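Local coordinates for putative O-methyltransferase (Klebsiella pneumoniae subsp. pneumoniae, PDB 3TFW), which probably catalyses transfer of a methyl group from S-adenosylmethionine to an oxygen atom of an acceptor substrate, at residues A40-H45 with D97-Q102; D138-D143 with T164-D169; G168-R173 with G215-T220. All blocks are in the same frame, centred on the assembly; numbering follows the deposited sequence.

Contact 1 of 3, residues A40-H45 with D97-Q102; sequences AGLPAH and DAHHAQ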
ATOM      1  N   ALA A  40       8.913  24.371  15.976  1.00 22.79           N
ATOM      2  CA  ALA A  40       7.636  24.906  16.446  1.00 22.71           C
ATOM      3  C   ALA A  40       7.013  24.106  17.589  1.00 22.35           C
ATOM      4  O   ALA A  40       5.972  24.487  18.116  1.00 22.53           O
ATOM      5  CB  ALA A  40       6.643  25.045  15.280  1.00 22.67           C
ATOM      6  N   GLY A  41       7.634  22.992  17.967  1.00 22.41           N
ATOM      7  CA  GLY A  41       7.133  22.197  19.095  1.00 22.25           C
ATOM      8  C   GLY A  41       5.868  21.397  18.808  1.00 22.56           C
ATOM      9  O   GLY A  41       5.111  21.060  19.728  1.00 22.90           O
ATOM     10  N   LEU A  42       5.631  21.093  17.534  1.00 22.28           N
ATOM     11  CA  LEU A  42       4.459  20.313  17.138  1.00 22.66           C
ATOM     12  C   LEU A  42       4.572  18.884  17.668  1.00 22.76           C
ATOM     13  O   LEU A  42       5.686  18.376  17.804  1.00 22.89           O
ATOM     14  CB  LEU A  42       4.339  20.261  15.616  1.00 21.93           C
ATOM     15  CG  LEU A  42       4.121  21.537  14.803  1.00 23.21           C
ATOM     16  CD1 LEU A  42       3.668  21.182  13.392  1.00 22.73           C
ATOM     17  CD2 LEU A  42       3.116  22.454  15.472  1.00 23.07           C
ATOM     18  N   PRO A  43       3.426  18.226  17.951  1.00 23.37           N
ATOM     19  CA  PRO A  43       3.522  16.778  18.179  1.00 23.28           C
ATOM     20  C   PRO A  43       4.157  16.111  16.961  1.00 23.78           C
ATOM     21  O   PRO A  43       3.854  16.488  15.814  1.00 22.78           O
ATOM     22  CB  PRO A  43       2.059  16.336  18.330  1.00 23.71           C
ATOM     23  CG  PRO A  43       1.285  17.575  18.618  1.00 24.26           C
ATOM     24  CD  PRO A  43       2.032  18.706  17.972  1.00 23.53           C
ATOM     25  N   ALA A  44       5.054  15.152  17.203  1.00 23.89           N
ATOM     26  CA  ALA A  44       5.778  14.488  16.134  1.00 24.64           C
ATOM     27  C   ALA A  44       4.916  13.372  15.552  1.00 25.25           C
ATOM     28  O   ALA A  44       5.135  12.188  15.826  1.00 25.62           O
ATOM     29  CB  ALA A  44       7.120  13.957  16.633  1.00 24.92           C
ATOM     30  N   HIS A  45       3.912  13.772  14.775  1.00 25.64           N
ATOM     31  CA  HIS A  45       2.972  12.834  14.168  1.00 26.52           C
ATOM     32  C   HIS A  45       3.202  12.743  12.660  1.00 26.56           C
ATOM     33  O   HIS A  45       2.359  12.218  11.928  1.00 26.66           O
ATOM     34  CB  HIS A  45       1.520  13.254  14.439  1.00 26.83           C
ATOM     35  CG  HIS A  45       1.086  13.090  15.861  1.00 29.38           C
ATOM     36  ND1 HIS A  45       1.378  11.967  16.609  1.00 31.08           N
ATOM     37  CD2 HIS A  45       0.337  13.889  16.659  1.00 31.63           C
ATOM     38  CE1 HIS A  45       0.848  12.094  17.813  1.00 31.95           C
ATOM     39  NE2 HIS A  45       0.210  13.249  17.869  1.00 32.27           N
ATOM     40  N   ASP A  97      -6.056  23.529  14.453  1.00 18.17           N
ATOM     41  CA  ASP A  97      -5.173  24.233  15.375  1.00 18.92           C
ATOM     42  C   ASP A  97      -4.489  25.423  14.705  1.00 18.53           C
ATOM     43  O   ASP A  97      -3.827  25.277  13.668  1.00 18.34           O
ATOM     44  CB  ASP A  97      -4.158  23.267  16.004  1.00 19.13           C
ATOM     45  CG  ASP A  97      -3.359  23.915  17.117  1.00 21.66           C
ATOM     46  OD1 ASP A  97      -3.800  23.839  18.280  1.00 24.28           O
ATOM     47  OD2 ASP A  97      -2.326  24.538  16.818  1.00 22.49           O
ATOM     48  N   ALA A  98      -4.642  26.600  15.309  1.00 18.53           N
ATOM     49  CA  ALA A  98      -4.143  27.842  14.712  1.00 19.35           C
ATOM     50  C   ALA A  98      -2.618  27.850  14.570  1.00 19.61           C
ATOM     51  O   ALA A  98      -2.082  28.274  13.546  1.00 19.76           O
ATOM     52  CB  ALA A  98      -4.630  29.057  15.505  1.00 19.62           C
ATOM     53  N   HIS A  99      -1.928  27.350  15.590  1.00 20.22           N
ATOM     54  CA  HIS A  99      -0.472  27.245  15.560  1.00 20.09           C
ATOM     55  C   HIS A  99       0.016  26.228  14.513  1.00 19.69           C
ATOM     56  O   HIS A  99       0.980  26.499  13.802  1.00 19.52           O
ATOM     57  CB  HIS A  99       0.086  26.923  16.952  1.00 20.87           C
ATOM     58  CG  HIS A  99       1.576  26.768  16.986  1.00 22.77           C
ATOM     59  ND1 HIS A  99       2.434  27.686  16.416  1.00 25.05           N
ATOM     60  CD2 HIS A  99       2.361  25.809  17.533  1.00 23.57           C
ATOM     61  CE1 HIS A  99       3.681  27.292  16.599  1.00 24.08           C
ATOM     62  NE2 HIS A  99       3.664  26.159  17.279  1.00 25.36           N
ATOM     63  N   HIS A 100      -0.645  25.076  14.406  1.00 18.84           N
ATOM     64  CA  HIS A 100      -0.304  24.128  13.340  1.00 18.72           C
ATOM     65  C   HIS A 100      -0.544  24.762  11.968  1.00 17.75           C
ATOM     66  O   HIS A 100       0.284  24.634  11.080  1.00 17.16           O
ATOM     67  CB  HIS A 100      -1.087  22.814  13.456  1.00 18.94           C
ATOM     68  CG  HIS A 100      -0.853  22.065  14.733  1.00 22.24           C
ATOM     69  ND1 HIS A 100      -1.223  20.749  14.896  1.00 26.43           N
ATOM     70  CD2 HIS A 100      -0.308  22.449  15.913  1.00 24.84           C
ATOM     71  CE1 HIS A 100      -0.907  20.350  16.116  1.00 26.60           C
ATOM     72  NE2 HIS A 100      -0.355  21.363  16.755  1.00 25.39           N
ATOM     73  N   ALA A 101      -1.673  25.445  11.800  1.00 17.58           N
ATOM     74  CA  ALA A 101      -1.980  26.070  10.505  1.00 17.58           C
ATOM     75  C   ALA A 101      -0.904  27.078  10.104  1.00 17.79           C
ATOM     76  O   ALA A 101      -0.492  27.112   8.949  1.00 17.66           O
ATOM     77  CB  ALA A 101      -3.347  26.722  10.515  1.00 17.55           C
ATOM     78  N   GLN A 102      -0.438  27.869  11.071  1.00 18.36           N
ATOM     79  CA  GLN A 102       0.633  28.845  10.845  1.00 19.04           C
ATOM     80  C   GLN A 102       1.916  28.176  10.353  1.00 18.15           C
ATOM     81  O   GLN A 102       2.520  28.598   9.371  1.00 17.99           O
ATOM     82  CB  GLN A 102       0.899  29.636  12.129  1.00 20.05           C
ATOM     83  CG  GLN A 102       2.022  30.661  12.008  1.00 24.02           C
ATOM     84  CD  GLN A 102       2.411  31.282  13.341  1.00 30.61           C
ATOM     85  OE1 GLN A 102       2.289  30.659  14.405  1.00 33.75           O
ATOM     86  NE2 GLN A 102       2.904  32.517  13.288  1.00 32.92           N
TER
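H99 and H100, two neighbours in the first turn of helix 98-110, reach across to A40, L42 and P43, where the chain leaves helix 28-39. The turn starts at D97, an N-cap residue whose OD2 accepts the backbone N of H100 at 3.0 Å through its anti lone pair. D97 N donates a hydrogen bond to the E95 carboxylate (OE2) at the end of strand 90-95, a place where class I methyltransferases usually carry the acid that holds the cofactor ribose. H99 then makes the polar link of the contact. With CG anti to the backbone N (chi1 179°), its ring extends to the other segment, and NE2 donates to A40 O over 3.0 Å. The bond is almost straight, 175° at the hydrogen, and the oxygen lies practically in the ring plane, although the donor is tilted somewhat from the plane of the carbonyl. A40 CB sits 3.8 Å from the same NE2, while Q102 OE1 lies in plane at another part of the ring edge. The accepting carbonyl stands just before G41, whose positive phi closes helix 28-39 with a Schellman motif. H100 takes most of the van der Waals contact. The L42 and H100 side chains run alongside in opposing senses, with L42 CD2 3.5 Å from H100 CD2, and P43 CD meets the ring obliquely, 3.8 Å from H100 NE2. D97 CG lies over one face of this imidazole, offset toward the rim. L42 and A40 also pack on V103, one turn further along. Since H99 NE2 is the donor, it must carry a proton, and this single N-H...O bond ties the start of helix 98-110 to the chain leaving helix 28-39.

Contact 2 of 3, residues D138-D143 with T164-D169; sequences DLIFID and TLIIGD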
ATOM      1  N   ASP A 138     -10.449  12.780  -5.786  1.00 13.97           N
ATOM      2  CA  ASP A 138      -9.905  11.534  -6.342  1.00 14.14           C
ATOM      3  C   ASP A 138      -9.196  10.699  -5.290  1.00 13.90           C
ATOM      4  O   ASP A 138      -9.097   9.458  -5.394  1.00 13.61           O
ATOM      5  CB  ASP A 138      -8.928  11.862  -7.464  1.00 14.44           C
ATOM      6  CG  ASP A 138      -9.569  12.663  -8.567  1.00 16.91           C
ATOM      7  OD1 ASP A 138     -10.646  12.249  -9.029  1.00 18.75           O
ATOM      8  OD2 ASP A 138      -9.015  13.723  -8.945  1.00 17.51           O
ATOM      9  N   LEU A 139      -8.670  11.397  -4.295  1.00 12.89           N
ATOM     10  CA  LEU A 139      -7.952  10.771  -3.205  1.00 13.35           C
ATOM     11  C   LEU A 139      -8.267  11.530  -1.922  1.00 13.23           C
ATOM     12  O   LEU A 139      -8.252  12.777  -1.892  1.00 13.40           O
ATOM     13  CB  LEU A 139      -6.441  10.783  -3.493  1.00 13.71           C
ATOM     14  CG  LEU A 139      -5.567  10.338  -2.312  1.00 15.03           C
ATOM     15  CD1 LEU A 139      -5.738   8.855  -2.155  1.00 19.76           C
ATOM     16  CD2 LEU A 139      -4.112  10.682  -2.522  1.00 21.50           C
ATOM     17  N   ILE A 140      -8.581  10.782  -0.868  1.00 12.79           N
ATOM     18  CA  ILE A 140      -8.977  11.381   0.399  1.00 12.55           C
ATOM     19  C   ILE A 140      -8.150  10.739   1.507  1.00 13.26           C
ATOM     20  O   ILE A 140      -8.136   9.509   1.654  1.00 13.40           O
ATOM     21  CB  ILE A 140     -10.486  11.222   0.686  1.00 11.76           C
ATOM     22  CG1 ILE A 140     -11.326  11.867  -0.435  1.00 12.02           C
ATOM     23  CG2 ILE A 140     -10.837  11.837   2.055  1.00 12.43           C
ATOM     24  CD1 ILE A 140     -12.835  11.573  -0.354  1.00  9.81           C
ATOM     25  N   PHE A 141      -7.447  11.576   2.264  1.00 13.96           N
ATOM     26  CA  PHE A 141      -6.576  11.106   3.335  1.00 15.38           C
ATOM     27  C   PHE A 141      -7.117  11.556   4.680  1.00 16.01           C
ATOM     28  O   PHE A 141      -7.273  12.752   4.932  1.00 16.08           O
ATOM     29  CB  PHE A 141      -5.150  11.625   3.104  1.00 15.83           C
ATOM     30  CG  PHE A 141      -4.146  11.094   4.072  1.00 17.73           C
ATOM     31  CD1 PHE A 141      -3.641   9.806   3.927  1.00 19.20           C
ATOM     32  CD2 PHE A 141      -3.711  11.869   5.141  1.00 20.28           C
ATOM     33  CE1 PHE A 141      -2.703   9.307   4.831  1.00 21.43           C
ATOM     34  CE2 PHE A 141      -2.771  11.367   6.051  1.00 22.42           C
ATOM     35  CZ  PHE A 141      -2.275  10.093   5.889  1.00 21.77           C
ATOM     36  N   ILE A 142      -7.411  10.592   5.551  1.00 16.78           N
ATOM     37  CA  ILE A 142      -7.999  10.897   6.845  1.00 17.50           C
ATOM     38  C   ILE A 142      -7.026  10.594   7.983  1.00 19.64           C
ATOM     39  O   ILE A 142      -6.655   9.437   8.197  1.00 18.45           O
ATOM     40  CB  ILE A 142      -9.333  10.141   7.060  1.00 17.09           C
ATOM     41  CG1 ILE A 142     -10.295  10.413   5.889  1.00 17.28           C
ATOM     42  CG2 ILE A 142      -9.974  10.536   8.399  1.00 16.65           C
ATOM     43  CD1 ILE A 142     -11.564   9.580   5.927  1.00 15.60           C
ATOM     44  N   ASP A 143      -6.612  11.648   8.687  1.00 21.86           N
ATOM     45  CA  ASP A 143      -5.751  11.506   9.867  1.00 25.03           C
ATOM     46  C   ASP A 143      -5.823  12.725  10.791  1.00 26.22           C
ATOM     47  O   ASP A 143      -4.837  13.466  10.933  1.00 27.24           O
ATOM     48  CB  ASP A 143      -4.301  11.263   9.463  1.00 25.70           C
ATOM     49  CG  ASP A 143      -3.395  10.989  10.660  1.00 27.88           C
ATOM     50  OD1 ASP A 143      -3.907  10.611  11.751  1.00 28.94           O
ATOM     51  OD2 ASP A 143      -2.166  11.154  10.507  1.00 31.24           O
ATOM     52  N   THR A 164     -12.409   6.626  -6.468  1.00 13.88           N
ATOM     53  CA  THR A 164     -11.804   7.432  -5.412  1.00 13.02           C
ATOM     54  C   THR A 164     -11.163   6.487  -4.407  1.00 13.12           C
ATOM     55  O   THR A 164     -11.711   5.434  -4.097  1.00 12.00           O
ATOM     56  CB  THR A 164     -12.855   8.292  -4.656  1.00 12.94           C
ATOM     57  OG1 THR A 164     -13.314   9.368  -5.495  1.00 13.19           O
ATOM     58  CG2 THR A 164     -12.268   8.879  -3.353  1.00 12.58           C
ATOM     59  N   LEU A 165      -9.994   6.874  -3.927  1.00 12.92           N
ATOM     60  CA  LEU A 165      -9.309   6.118  -2.900  1.00 13.33           C
ATOM     61  C   LEU A 165      -9.371   6.883  -1.588  1.00 13.34           C
ATOM     62  O   LEU A 165      -9.008   8.064  -1.529  1.00 12.92           O
ATOM     63  CB  LEU A 165      -7.859   5.875  -3.323  1.00 13.79           C
ATOM     64  CG  LEU A 165      -7.065   4.832  -2.540  1.00 14.68           C
ATOM     65  CD1 LEU A 165      -7.642   3.428  -2.753  1.00 16.32           C
ATOM     66  CD2 LEU A 165      -5.625   4.886  -3.014  1.00 16.22           C
ATOM     67  N   ILE A 166      -9.830   6.205  -0.538  1.00 12.84           N
ATOM     68  CA  ILE A 166      -9.892   6.777   0.791  1.00 13.77           C
ATOM     69  C   ILE A 166      -8.852   6.085   1.684  1.00 14.54           C
ATOM     70  O   ILE A 166      -8.847   4.857   1.805  1.00 14.01           O
ATOM     71  CB  ILE A 166     -11.308   6.612   1.397  1.00 13.22           C
ATOM     72  CG1 ILE A 166     -12.366   7.241   0.468  1.00 13.85           C
ATOM     73  CG2 ILE A 166     -11.376   7.217   2.813  1.00 13.70           C
ATOM     74  CD1 ILE A 166     -13.824   6.995   0.883  1.00 14.35           C
ATOM     75  N   ILE A 167      -7.971   6.870   2.296  1.00 15.09           N
ATOM     76  CA  ILE A 167      -6.948   6.317   3.197  1.00 16.17           C
ATOM     77  C   ILE A 167      -7.216   6.784   4.617  1.00 16.34           C
ATOM     78  O   ILE A 167      -7.404   7.992   4.848  1.00 16.66           O
ATOM     79  CB  ILE A 167      -5.521   6.772   2.789  1.00 16.51           C
ATOM     80  CG1 ILE A 167      -5.265   6.489   1.312  1.00 18.43           C
ATOM     81  CG2 ILE A 167      -4.457   6.118   3.685  1.00 15.72           C
ATOM     82  CD1 ILE A 167      -4.331   7.498   0.665  1.00 23.68           C
ATOM     83  N   GLY A 168      -7.240   5.842   5.566  1.00 15.94           N
ATOM     84  CA  GLY A 168      -7.377   6.178   6.983  1.00 16.77           C
ATOM     85  C   GLY A 168      -6.129   5.785   7.756  1.00 17.72           C
ATOM     86  O   GLY A 168      -5.850   4.592   7.904  1.00 16.76           O
ATOM     87  N   ASP A 169      -5.378   6.769   8.250  1.00 17.84           N
ATOM     88  CA  ASP A 169      -4.088   6.471   8.920  1.00 19.26           C
ATOM     89  C   ASP A 169      -4.266   6.304  10.425  1.00 19.26           C
ATOM     90  O   ASP A 169      -5.241   6.801  11.018  1.00 18.96           O
ATOM     91  CB  ASP A 169      -3.029   7.552   8.625  1.00 19.38           C
ATOM     92  CG  ASP A 169      -1.584   6.999   8.564  1.00 21.59           C
ATOM     93  OD1 ASP A 169      -1.351   5.772   8.680  1.00 23.84           O
ATOM     94  OD2 ASP A 169      -0.651   7.819   8.395  1.00 25.72           O
TER
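I140 and I166 pair in parallel register at the middle of a beta-alpha-beta unit, in which helix 149-158 links strands 139-142 and 165-169 of the Rossmann-like methyltransferase sheet. Five backbone bonds alternate across the pair. L165 N donates to D138 O from above the carbonyl plane. The next four are closely aligned with their carbonyls: I140 N to L165 O, I167 N to I140 O and I142 N to I167 O, both 2.7 Å, and D169 N to I142 O. The backbones of L139 and F141 turn the other way, bonding to L68 and I70 of strand 66-70, so strand 139-142 is satisfied along both edges. D138 forms a salt bridge with R161 and accepts from K65 N and R66 N, and T164 OG1 bonds with F137 O and R161 N. D169 O accepts from K146 NZ, D169 OD1 takes a weak bond from N170 N, and D143 OD1 has a long, weak ion pair with K146. On one face L139 CD1 presses tightly against I167 CD1, 3.4 Å away; on the other, I142 and I166 run alongside. Where the strands end, D143 OD2 and D169 OD2 are 4.2 Å apart, their carboxylate planes at 68°, resembling the divalent-cation site of related O-methyltransferases. D169 OD2 also lies at the edge of the F141 ring, 3.8 Å from CZ.

Contact 3 of 3, residues G168-R173 with G215-T220; sequences GDNVVR and GWDGFT
The W216 indole carries V172 CG1 over one face, a CH-pi contact of 4.0 Å from CG1 to the centroid of the six-membered ring and 22° off its normal. W216 NE1 bonds to Q209, and the indole meets W12 of the second subunit edge-to-face, which places this end of the contact at the dimer interface. The R173 guanidinium uses its edge: NH1 donates to N170 O at 3.1 Å, with the oxygen in the guanidinium plane. The F219 ring leads away to meet F54, while F219 CB stays by G168 O. Between these groups, the end of strand 165-169 runs antiparallel to strand 217-224. G168 and T220 form a hydrogen-bonded pair, with T220 N to G168 O at 2.8 Å and the longer G168 N to T220 O at 3.1 Å. Past D169 the chain bends, yet V171 N still finds G218 O, approaching from well above the carbonyl plane. V172 CG1 is anti to the backbone N (chi1 166°), which sends one methyl to the indole and the other, CG2, down to 3.5 Å from G218 N; glycine, lacking a side chain, lets that methyl settle directly on the strand. The D217 carboxylate collects donors on OD1: V172 N at a weak 3.4 Å, G218 N in a weak bond within its own strand, and a water at 2.9 Å from OD1 that also accepts from R173 N. Two weak N-H bonds and a water on one oxygen would be consistent with a charged carboxylate, and together they link the bend of residues 170-173 to the start of strand 217-224.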
ATOM      1  N   GLY A 168      -7.240   5.842   5.566  1.00 15.94           N
ATOM      2  CA  GLY A 168      -7.377   6.178   6.983  1.00 16.77           C
ATOM      3  C   GLY A 168      -6.129   5.785   7.756  1.00 17.72           C
ATOM      4  O   GLY A 168      -5.850   4.592   7.904  1.00 16.76           O
ATOM      5  N   ASP A 169      -5.378   6.769   8.250  1.00 17.84           N
ATOM      6  CA  ASP A 169      -4.088   6.471   8.920  1.00 19.26           C
ATOM      7  C   ASP A 169      -4.266   6.304  10.425  1.00 19.26           C
ATOM      8  O   ASP A 169      -5.241   6.801  11.018  1.00 18.96           O
ATOM      9  CB  ASP A 169      -3.029   7.552   8.625  1.00 19.38           C
ATOM     10  CG  ASP A 169      -1.584   6.999   8.564  1.00 21.59           C
ATOM     11  OD1 ASP A 169      -1.351   5.772   8.680  1.00 23.84           O
ATOM     12  OD2 ASP A 169      -0.651   7.819   8.395  1.00 25.72           O
ATOM     13  N   ASN A 170      -3.329   5.574  11.038  1.00 19.54           N
ATOM     14  CA  ASN A 170      -3.241   5.464  12.494  1.00 20.15           C
ATOM     15  C   ASN A 170      -4.445   4.787  13.145  1.00 20.05           C
ATOM     16  O   ASN A 170      -5.037   5.318  14.092  1.00 20.52           O
ATOM     17  CB  ASN A 170      -2.965   6.850  13.106  1.00 20.57           C
ATOM     18  CG  ASN A 170      -1.761   7.528  12.477  1.00 22.36           C
ATOM     19  OD1 ASN A 170      -1.886   8.570  11.836  1.00 24.34           O
ATOM     20  ND2 ASN A 170      -0.587   6.917  12.628  1.00 24.12           N
ATOM     21  N   VAL A 171      -4.791   3.605  12.646  1.00 19.35           N
ATOM     22  CA  VAL A 171      -5.984   2.897  13.098  1.00 20.01           C
ATOM     23  C   VAL A 171      -5.743   1.798  14.145  1.00 20.37           C
ATOM     24  O   VAL A 171      -6.698   1.279  14.710  1.00 20.89           O
ATOM     25  CB  VAL A 171      -6.803   2.308  11.903  1.00 19.54           C
ATOM     26  CG1 VAL A 171      -7.407   3.434  11.073  1.00 19.78           C
ATOM     27  CG2 VAL A 171      -5.940   1.379  11.030  1.00 19.18           C
ATOM     28  N   VAL A 172      -4.486   1.458  14.399  1.00 20.73           N
ATOM     29  CA  VAL A 172      -4.158   0.315  15.262  1.00 20.99           C
ATOM     30  C   VAL A 172      -4.208   0.655  16.763  1.00 21.75           C
ATOM     31  O   VAL A 172      -4.587  -0.187  17.580  1.00 22.25           O
ATOM     32  CB  VAL A 172      -2.820  -0.315  14.828  1.00 21.17           C
ATOM     33  CG1 VAL A 172      -2.254  -1.275  15.886  1.00 21.69           C
ATOM     34  CG2 VAL A 172      -3.008  -1.024  13.490  1.00 19.85           C
ATOM     35  N   ARG A 173      -3.841   1.890  17.111  1.00 22.31           N
ATOM     36  CA  ARG A 173      -3.921   2.399  18.500  1.00 23.19           C
ATOM     37  C   ARG A 173      -3.151   1.517  19.491  1.00 23.88           C
ATOM     38  O   ARG A 173      -3.658   1.211  20.575  1.00 24.08           O
ATOM     39  CB  ARG A 173      -5.383   2.547  18.967  1.00 22.88           C
ATOM     40  CG  ARG A 173      -6.381   3.093  17.920  1.00 23.69           C
ATOM     41  CD  ARG A 173      -5.913   4.395  17.287  1.00 23.57           C
ATOM     42  NE  ARG A 173      -5.602   5.425  18.280  1.00 24.08           N
ATOM     43  CZ  ARG A 173      -5.072   6.616  17.997  1.00 24.37           C
ATOM     44  NH1 ARG A 173      -4.789   6.956  16.744  1.00 23.60           N
ATOM     45  NH2 ARG A 173      -4.829   7.475  18.976  1.00 23.79           N
ATOM     46  N   GLY A 215       7.196   3.048  14.824  1.00 22.81           N
ATOM     47  CA  GLY A 215       6.641   2.033  15.696  1.00 21.99           C
ATOM     48  C   GLY A 215       5.552   1.218  15.025  1.00 21.35           C
ATOM     49  O   GLY A 215       5.437   1.222  13.805  1.00 21.83           O
ATOM     50  N   TRP A 216       4.755   0.530  15.831  1.00 20.93           N
ATOM     51  CA  TRP A 216       3.686  -0.331  15.335  1.00 20.69           C
ATOM     52  C   TRP A 216       2.382   0.439  15.117  1.00 20.50           C
ATOM     53  O   TRP A 216       1.828   1.020  16.052  1.00 20.42           O
ATOM     54  CB  TRP A 216       3.474  -1.485  16.298  1.00 21.18           C
ATOM     55  CG  TRP A 216       2.314  -2.387  15.995  1.00 19.81           C
ATOM     56  CD1 TRP A 216       1.922  -2.862  14.765  1.00 18.55           C
ATOM     57  CD2 TRP A 216       1.422  -2.959  16.951  1.00 20.47           C
ATOM     58  NE1 TRP A 216       0.822  -3.676  14.911  1.00 18.44           N
ATOM     59  CE2 TRP A 216       0.502  -3.757  16.240  1.00 19.19           C
ATOM     60  CE3 TRP A 216       1.311  -2.874  18.348  1.00 20.43           C
ATOM     61  CZ2 TRP A 216      -0.524  -4.465  16.877  1.00 19.61           C
ATOM     62  CZ3 TRP A 216       0.288  -3.565  18.979  1.00 21.70           C
ATOM     63  CH2 TRP A 216      -0.613  -4.362  18.240  1.00 22.33           C
ATOM     64  N   ASP A 217       1.897   0.430  13.879  1.00 19.84           N
ATOM     65  CA  ASP A 217       0.632   1.087  13.569  1.00 19.31           C
ATOM     66  C   ASP A 217       0.003   0.448  12.338  1.00 18.55           C
ATOM     67  O   ASP A 217       0.295  -0.714  11.990  1.00 18.13           O
ATOM     68  CB  ASP A 217       0.839   2.603  13.374  1.00 19.60           C
ATOM     69  CG  ASP A 217      -0.381   3.439  13.806  1.00 20.38           C
ATOM     70  OD1 ASP A 217      -1.518   2.925  13.834  1.00 20.88           O
ATOM     71  OD2 ASP A 217      -0.202   4.643  14.107  1.00 24.21           O
ATOM     72  N   GLY A 218      -0.898   1.174  11.691  1.00 17.46           N
ATOM     73  CA  GLY A 218      -1.556   0.622  10.517  1.00 16.80           C
ATOM     74  C   GLY A 218      -2.492   1.614   9.867  1.00 16.36           C
ATOM     75  O   GLY A 218      -2.790   2.668  10.440  1.00 15.70           O
ATOM     76  N   PHE A 219      -2.965   1.254   8.676  1.00 15.53           N
ATOM     77  CA  PHE A 219      -3.822   2.134   7.896  1.00 15.52           C
ATOM     78  C   PHE A 219      -4.878   1.346   7.113  1.00 15.56           C
ATOM     79  O   PHE A 219      -4.689   0.171   6.808  1.00 15.24           O
ATOM     80  CB  PHE A 219      -2.981   3.014   6.959  1.00 15.81           C
ATOM     81  CG  PHE A 219      -2.312   2.264   5.824  1.00 17.88           C
ATOM     82  CD1 PHE A 219      -2.923   2.169   4.573  1.00 18.80           C
ATOM     83  CD2 PHE A 219      -1.055   1.682   5.994  1.00 19.78           C
ATOM     84  CE1 PHE A 219      -2.306   1.480   3.519  1.00 20.73           C
ATOM     85  CE2 PHE A 219      -0.429   0.993   4.942  1.00 20.73           C
ATOM     86  CZ  PHE A 219      -1.045   0.891   3.714  1.00 20.27           C
ATOM     87  N   THR A 220      -5.986   2.004   6.803  1.00 14.99           N
ATOM     88  CA  THR A 220      -6.987   1.425   5.911  1.00 14.98           C
ATOM     89  C   THR A 220      -6.873   2.026   4.522  1.00 14.98           C
ATOM     90  O   THR A 220      -6.407   3.159   4.351  1.00 13.91           O
ATOM     91  CB  THR A 220      -8.412   1.631   6.450  1.00 14.99           C
ATOM     92  OG1 THR A 220      -8.697   3.034   6.554  1.00 16.71           O
ATOM     93  CG2 THR A 220      -8.551   0.994   7.813  1.00 16.42           C
TER
HETATM   94  O   HOH W   1      -2.738   4.222  16.127  1.00 24.61           O

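How the contacts relate
Contact 2 is the buried one, contact 3 is partly buried and contact 1 lies at the surface. Contacts 2 and 3 share G168 and D169, so strand 165-169 has a parallel neighbour on one side and an antiparallel one on the other; their centres are about 13 Å apart. The centre of contact 1 lies about 21 Å from the centre of either, and it touches neither, joining a loop after one helix to the start of another. The chemistry follows the setting: regular backbone bonding, aliphatic packing and two acids at the strand ends in contact 2, a carboxylate, a water and a subunit-facing indole in contact 3, and a single side-chain-to-backbone hydrogen bond with imidazole packing in contact 1.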